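Local coordinates for protein extracellular ligand-binding receptor (Sphaerobacter thermophilus, PDB 4ZPJ) that probably serves as the substrate-binding component of an ABC transporter, belongs to the leucine-binding protein family, and binds zinc ions in the crystal, at residues 135-140 with 161-166; 177-182 with 252-257. All blocks are in the same frame, centred on the assembly; numbering follows the deposited sequence. Where two conformers were deposited one is given.

Contact 1. Residues 135-140 with 161-166; sequences AVRDIL and PAMRSP. With ZN (zinc ion), chain M.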
loop_
_atom_site.group_PDB
_atom_site.type_symbol
_atom_site.label_atom_id
_atom_site.label_comp_id
_atom_site.label_asym_id
_atom_site.label_seq_id
_atom_site.Cartn_x
_atom_site.Cartn_y
_atom_site.Cartn_z
ATOM N N ALA A 135 -18.052 -1.474 3.883
ATOM C CA ALA A 135 -19.104 -2.155 4.632
ATOM C C ALA A 135 -18.955 -1.996 6.163
ATOM O O ALA A 135 -19.932 -2.032 6.852
ATOM C CB ALA A 135 -19.195 -3.620 4.224
ATOM N N VAL A 136 -17.774 -1.759 6.720
ATOM C CA VAL A 136 -17.686 -1.651 8.226
ATOM C C VAL A 136 -17.487 -0.206 8.784
ATOM O O VAL A 136 -17.531 0.056 10.011
ATOM C CB VAL A 136 -16.577 -2.575 8.762
ATOM C CG1 VAL A 136 -16.833 -3.996 8.375
ATOM C CG2 VAL A 136 -15.177 -2.141 8.260
ATOM N N ARG A 137 -17.296 0.745 7.882
ATOM C CA ARG A 137 -16.973 2.137 8.272
ATOM C C ARG A 137 -17.940 2.708 9.274
ATOM O O ARG A 137 -17.527 3.181 10.359
ATOM C CB ARG A 137 -16.933 3.035 7.032
ATOM C CG ARG A 137 -16.499 4.470 7.316
ATOM C CD ARG A 137 -17.721 5.355 7.360
ATOM N NE ARG A 137 -17.360 6.712 7.695
ATOM C CZ ARG A 137 -18.103 7.535 8.435
ATOM N NH1 ARG A 137 -17.644 8.767 8.689
ATOM N NH2 ARG A 137 -19.279 7.140 8.917
ATOM N N ASP A 138 -19.220 2.693 8.914
ATOM C CA ASP A 138 -20.283 3.170 9.796
ATOM C C ASP A 138 -20.285 2.447 11.147
ATOM O O ASP A 138 -20.467 3.087 12.178
ATOM C CB ASP A 138 -21.668 3.132 9.092
ATOM C CG ASP A 138 -21.898 4.363 8.174
ATOM O OD1 ASP A 138 -20.973 5.179 8.037
ATOM O OD2 ASP A 138 -22.980 4.558 7.578
ATOM N N ILE A 139 -20.020 1.143 11.170
ATOM C CA ILE A 139 -19.949 0.410 12.452
ATOM C C ILE A 139 -18.804 0.927 13.314
ATOM O O ILE A 139 -18.954 1.210 14.487
ATOM C CB ILE A 139 -19.814 -1.117 12.224
ATOM C CG1 ILE A 139 -21.176 -1.714 11.751
ATOM C CG2 ILE A 139 -19.383 -1.826 13.488
ATOM C CD1 ILE A 139 -21.039 -2.904 10.825
ATOM N N LEU A 140 -17.637 1.063 12.721
ATOM C CA LEU A 140 -16.511 1.543 13.479
ATOM C C LEU A 140 -16.777 2.938 14.026
ATOM O O LEU A 140 -16.523 3.196 15.200
ATOM C CB LEU A 140 -15.269 1.508 12.630
ATOM C CG LEU A 140 -14.812 0.120 12.155
ATOM C CD1 LEU A 140 -13.660 0.325 11.197
ATOM C CD2 LEU A 140 -14.371 -0.751 13.314
ATOM N N PRO A 161 -14.607 14.120 2.659
ATOM C CA PRO A 161 -14.897 14.597 4.007
ATOM C C PRO A 161 -16.091 13.885 4.666
ATOM O O PRO A 161 -16.148 13.859 5.873
ATOM C CB PRO A 161 -15.194 16.107 3.824
ATOM C CG PRO A 161 -14.680 16.474 2.471
ATOM C CD PRO A 161 -14.696 15.194 1.652
ATOM N N ALA A 162 -17.010 13.296 3.903
ATOM C CA ALA A 162 -18.156 12.590 4.546
ATOM C C ALA A 162 -17.853 11.170 5.026
ATOM O O ALA A 162 -18.578 10.673 5.872
ATOM C CB ALA A 162 -19.378 12.571 3.640
HETATM N N MSE A 163 -16.808 10.530 4.485
HETATM C CA MSE A 163 -16.453 9.159 4.857
HETATM C C MSE A 163 -15.430 9.148 5.932
HETATM O O MSE A 163 -15.321 8.170 6.666
HETATM C CB MSE A 163 -15.811 8.407 3.703
HETATM C CG MSE A 163 -16.842 8.046 2.660
HETATM SE SE MSE A 163 -17.791 6.473 3.362
HETATM C CE MSE A 163 -16.628 5.136 2.488
ATOM N N ARG A 164 -14.654 10.231 6.033
ATOM C CA ARG A 164 -13.602 10.289 6.991
ATOM C C ARG A 164 -14.172 10.469 8.347
ATOM O O ARG A 164 -15.368 10.728 8.511
ATOM C CB ARG A 164 -12.522 11.394 6.665
ATOM C CG ARG A 164 -12.910 12.803 6.954
ATOM C CD ARG A 164 -11.710 13.745 6.767
ATOM N NE ARG A 164 -11.173 13.843 5.404
ATOM C CZ ARG A 164 -11.107 14.967 4.679
ATOM N NH1 ARG A 164 -11.568 16.111 5.143
ATOM N NH2 ARG A 164 -10.543 14.955 3.469
ATOM N N SER A 165 -13.306 10.311 9.337
ATOM C CA SER A 165 -13.716 10.442 10.733
ATOM C C SER A 165 -12.470 10.514 11.595
ATOM O O SER A 165 -11.458 9.922 11.251
ATOM C CB SER A 165 -14.578 9.172 11.094
ATOM O OG SER A 165 -14.606 8.913 12.476
ATOM N N PRO A 166 -12.540 11.187 12.746
ATOM C CA PRO A 166 -11.381 11.194 13.679
ATOM C C PRO A 166 -11.032 9.810 14.237
ATOM O O PRO A 166 -9.925 9.609 14.701
ATOM C CB PRO A 166 -11.802 12.098 14.803
ATOM C CG PRO A 166 -13.209 12.534 14.536
ATOM C CD PRO A 166 -13.680 11.975 13.214
HETATM ZN ZN ZN M . -22.566 5.400 5.593
HETATM O O HOH W 1 -24.775 5.544 5.764
HETATM O O HOH W 2 -20.364 4.617 4.622
#
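R137 grips the backbone carbonyls of M163 and R164 in one lobe of a type I periplasmic-binding fold. Its helix, 130-142, is the crossover between parallel strands 123-126 and 147-149, and the loop it holds runs from helix 156-159 to the edge strand 168-170 of the same sheet. The first torsion sets CG anti to the backbone N and a bend at chi2 (-101°) turns the rest of the chain out to the loop, where the guanidinium works mainly through its edge. NE donates to M163 O over 2.7 Å in a nearly straight bond, with the oxygen close to the guanidinium plane. NH1 adds a weak second bond to that same oxygen, which therefore takes two N-H groups. NH1 also donates to R164 O at 3.0 Å, again near the guanidinium plane, but it sits well above the plane of that carbonyl instead of on a lone pair. Over one face lies A162 O, 3.5 Å from NH1, and the CB of S165 closes in obliquely. The side chain of M163, a selenomethionine, crosses that of R137 at a slant. The loop has its own ties as well: R164 NE reaches T158 O, and S165 OG bonds to Y167 N. R137 NH2 forms a salt bridge with the next residue along the helix, reaching D138 OD1 at 2.7 Å. All three guanidinium nitrogens thus have acceptors, and the group is pinned against turning. The positive charge probably balances some of the carboxylate's negative charge, which is itself split between two cations. While OD1 faces the arginine, D138 OD2 binds a zinc ion at 2.2 Å, and two water molecules, at 2.2 and 2.5 Å from the metal, are its other ligands here.

Contact 2. Residues 177-182 with 252-257; sequences QYDAPA and AVFAFH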
loop_
_atom_site.group_PDB
_atom_site.type_symbol
_atom_site.label_atom_id
_atom_site.label_comp_id
_atom_site.label_asym_id
_atom_site.label_seq_id
_atom_site.Cartn_x
_atom_site.Cartn_y
_atom_site.Cartn_z
ATOM N N GLN A 177 -1.439 6.721 -4.518
ATOM C CA GLN A 177 -0.563 7.681 -3.806
ATOM C C GLN A 177 0.934 7.395 -4.028
ATOM O O GLN A 177 1.716 8.312 -4.013
ATOM C CB GLN A 177 -0.914 7.686 -2.297
ATOM C CG GLN A 177 -0.107 8.607 -1.401
ATOM C CD GLN A 177 -0.565 8.641 0.060
ATOM O OE1 GLN A 177 -1.498 7.974 0.406
ATOM N NE2 GLN A 177 0.124 9.429 0.916
ATOM N N TYR A 178 1.335 6.133 -4.203
ATOM C CA TYR A 178 2.729 5.838 -4.427
ATOM C C TYR A 178 3.089 5.807 -5.918
ATOM O O TYR A 178 4.251 5.950 -6.260
ATOM C CB TYR A 178 3.201 4.584 -3.656
ATOM C CG TYR A 178 2.503 3.348 -3.969
ATOM C CD1 TYR A 178 2.786 2.675 -5.155
ATOM C CD2 TYR A 178 1.540 2.813 -3.106
ATOM C CE1 TYR A 178 2.100 1.532 -5.498
ATOM C CE2 TYR A 178 0.868 1.666 -3.440
ATOM C CZ TYR A 178 1.166 1.025 -4.649
ATOM O OH TYR A 178 0.576 -0.127 -5.058
ATOM N N ASP A 179 2.084 5.721 -6.789
ATOM C CA ASP A 179 2.291 5.857 -8.214
ATOM C C ASP A 179 2.263 7.295 -8.765
ATOM O O ASP A 179 2.900 7.585 -9.776
ATOM C CB ASP A 179 1.300 4.949 -8.962
ATOM C CG ASP A 179 1.601 3.468 -8.712
ATOM O OD1 ASP A 179 2.840 3.159 -8.647
ATOM O OD2 ASP A 179 0.644 2.630 -8.556
ATOM N N ALA A 180 1.540 8.193 -8.138
ATOM C CA ALA A 180 1.380 9.515 -8.681
ATOM C C ALA A 180 2.724 10.235 -8.850
ATOM O O ALA A 180 2.917 10.881 -9.858
ATOM C CB ALA A 180 0.485 10.306 -7.777
ATOM N N PRO A 181 3.676 10.085 -7.915
ATOM C CA PRO A 181 4.997 10.786 -8.146
ATOM C C PRO A 181 5.755 10.300 -9.363
ATOM O O PRO A 181 6.602 11.034 -9.906
ATOM C CB PRO A 181 5.798 10.499 -6.849
ATOM C CG PRO A 181 4.705 10.269 -5.822
ATOM C CD PRO A 181 3.667 9.441 -6.584
ATOM N N ALA A 182 5.412 9.103 -9.832
ATOM C CA ALA A 182 6.023 8.588 -11.051
ATOM C C ALA A 182 5.576 9.360 -12.248
ATOM O O ALA A 182 6.272 9.398 -13.261
ATOM C CB ALA A 182 5.737 7.087 -11.229
ATOM N N ALA A 252 4.720 7.065 -23.742
ATOM C CA ALA A 252 4.890 6.047 -22.665
ATOM C C ALA A 252 3.566 5.527 -22.165
ATOM O O ALA A 252 2.550 6.122 -22.440
ATOM C CB ALA A 252 5.686 6.590 -21.460
ATOM N N VAL A 253 3.609 4.453 -21.389
ATOM C CA VAL A 253 2.423 3.838 -20.839
ATOM C C VAL A 253 2.574 3.708 -19.346
ATOM O O VAL A 253 3.627 3.379 -18.923
ATOM C CB VAL A 253 2.298 2.385 -21.366
ATOM C CG1 VAL A 253 1.053 1.708 -20.811
ATOM C CG2 VAL A 253 2.261 2.417 -22.863
ATOM N N PHE A 254 1.530 3.954 -18.575
ATOM C CA PHE A 254 1.488 3.583 -17.167
ATOM C C PHE A 254 0.496 2.429 -17.015
ATOM O O PHE A 254 -0.594 2.518 -17.559
ATOM C CB PHE A 254 1.044 4.754 -16.298
ATOM C CG PHE A 254 0.645 4.353 -14.881
ATOM C CD1 PHE A 254 1.601 4.150 -13.885
ATOM C CD2 PHE A 254 -0.661 4.185 -14.545
ATOM C CE1 PHE A 254 1.237 3.753 -12.591
ATOM C CE2 PHE A 254 -1.043 3.797 -13.263
ATOM C CZ PHE A 254 -0.108 3.583 -12.293
ATOM N N ALA A 255 0.863 1.367 -16.294
ATOM C CA ALA A 255 -0.015 0.210 -16.057
ATOM C C ALA A 255 -0.070 -0.259 -14.587
ATOM O O ALA A 255 0.975 -0.359 -13.871
ATOM C CB ALA A 255 0.421 -0.938 -16.909
ATOM N N PHE A 256 -1.293 -0.551 -14.149
ATOM C CA PHE A 256 -1.572 -1.095 -12.811
ATOM C C PHE A 256 -2.483 -2.309 -12.837
ATOM O O PHE A 256 -3.533 -2.290 -13.478
ATOM C CB PHE A 256 -2.240 -0.028 -11.954
ATOM C CG PHE A 256 -2.846 -0.556 -10.704
ATOM C CD1 PHE A 256 -4.161 -1.036 -10.697
ATOM C CD2 PHE A 256 -2.122 -0.551 -9.525
ATOM C CE1 PHE A 256 -4.732 -1.530 -9.533
ATOM C CE2 PHE A 256 -2.687 -1.048 -8.342
ATOM C CZ PHE A 256 -3.998 -1.527 -8.350
ATOM N N HIS A 257 -2.085 -3.358 -12.120
ATOM C CA HIS A 257 -2.911 -4.550 -11.916
ATOM C C HIS A 257 -2.945 -4.976 -10.490
ATOM O O HIS A 257 -3.637 -5.916 -10.163
ATOM C CB HIS A 257 -2.366 -5.723 -12.703
ATOM C CG HIS A 257 -2.301 -5.475 -14.152
ATOM N ND1 HIS A 257 -1.257 -4.782 -14.742
ATOM C CD2 HIS A 257 -3.191 -5.739 -15.130
ATOM C CE1 HIS A 257 -1.486 -4.690 -16.037
ATOM N NE2 HIS A 257 -2.671 -5.227 -16.290
#
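F254 has its CG anti to the backbone N (chi1 166°), which sends the ring off strand 252-256 to D179, whose own CG stands anti to its carbonyl carbon (chi1 -67°) and turns the carboxylate to the ring's rim. D179 lies in the turn leading into helix 180-188, so the contact packs this region against the parallel sheet of the second lobe. The two side chains cross at about a right angle, with carboxylate and ring planes 64° apart. D179 CB comes obliquely to F254 CE1 at 3.8 Å, while OD2 lies in the ring plane, 3.9 Å from the edge carbon CZ. F256, two residues further along the strand, meets the same oxygen more loosely and obliquely, its CD2 at 4.3 Å from D179 OD2. F254 also touches L197 and I282 of the neighbouring strands and stacks with F212 of helix 203-218. An alanine in place of F254 would probably open a gap beside D179 CB and its carboxylate and leave F212 without its stacking mate. The acid is held by polar partners outside the two segments, S284 OG at OD2 and the backbone N of G285 at OD1. A buried carboxylate is thus satisfied by the loop after strand 281-283, and the phenylalanines offer it mostly van der Waals contact, perhaps helped by the slightly positive hydrogens on the F254 rim.

The two contacts sit in different lobes, their centres about 28 Å apart, and share no helix or strand. Contact 1 lies near the surface, where a charged side chain reaches from a crossover helix to loop carbonyls and is linked to a hydrated metal ion. Contact 2 is fully buried and packs an aspartate next to helix 180-188 against phenylalanines of a strand in the other lobe's sheet, its one charged group being satisfied from a third segment. Each has an aspartate at or beside it, in different settings: D138 salt-bridges an arginine and binds a metal, so its charge is probably offset, whereas D179 leans on rings and takes neutral hydrogen-bond partners.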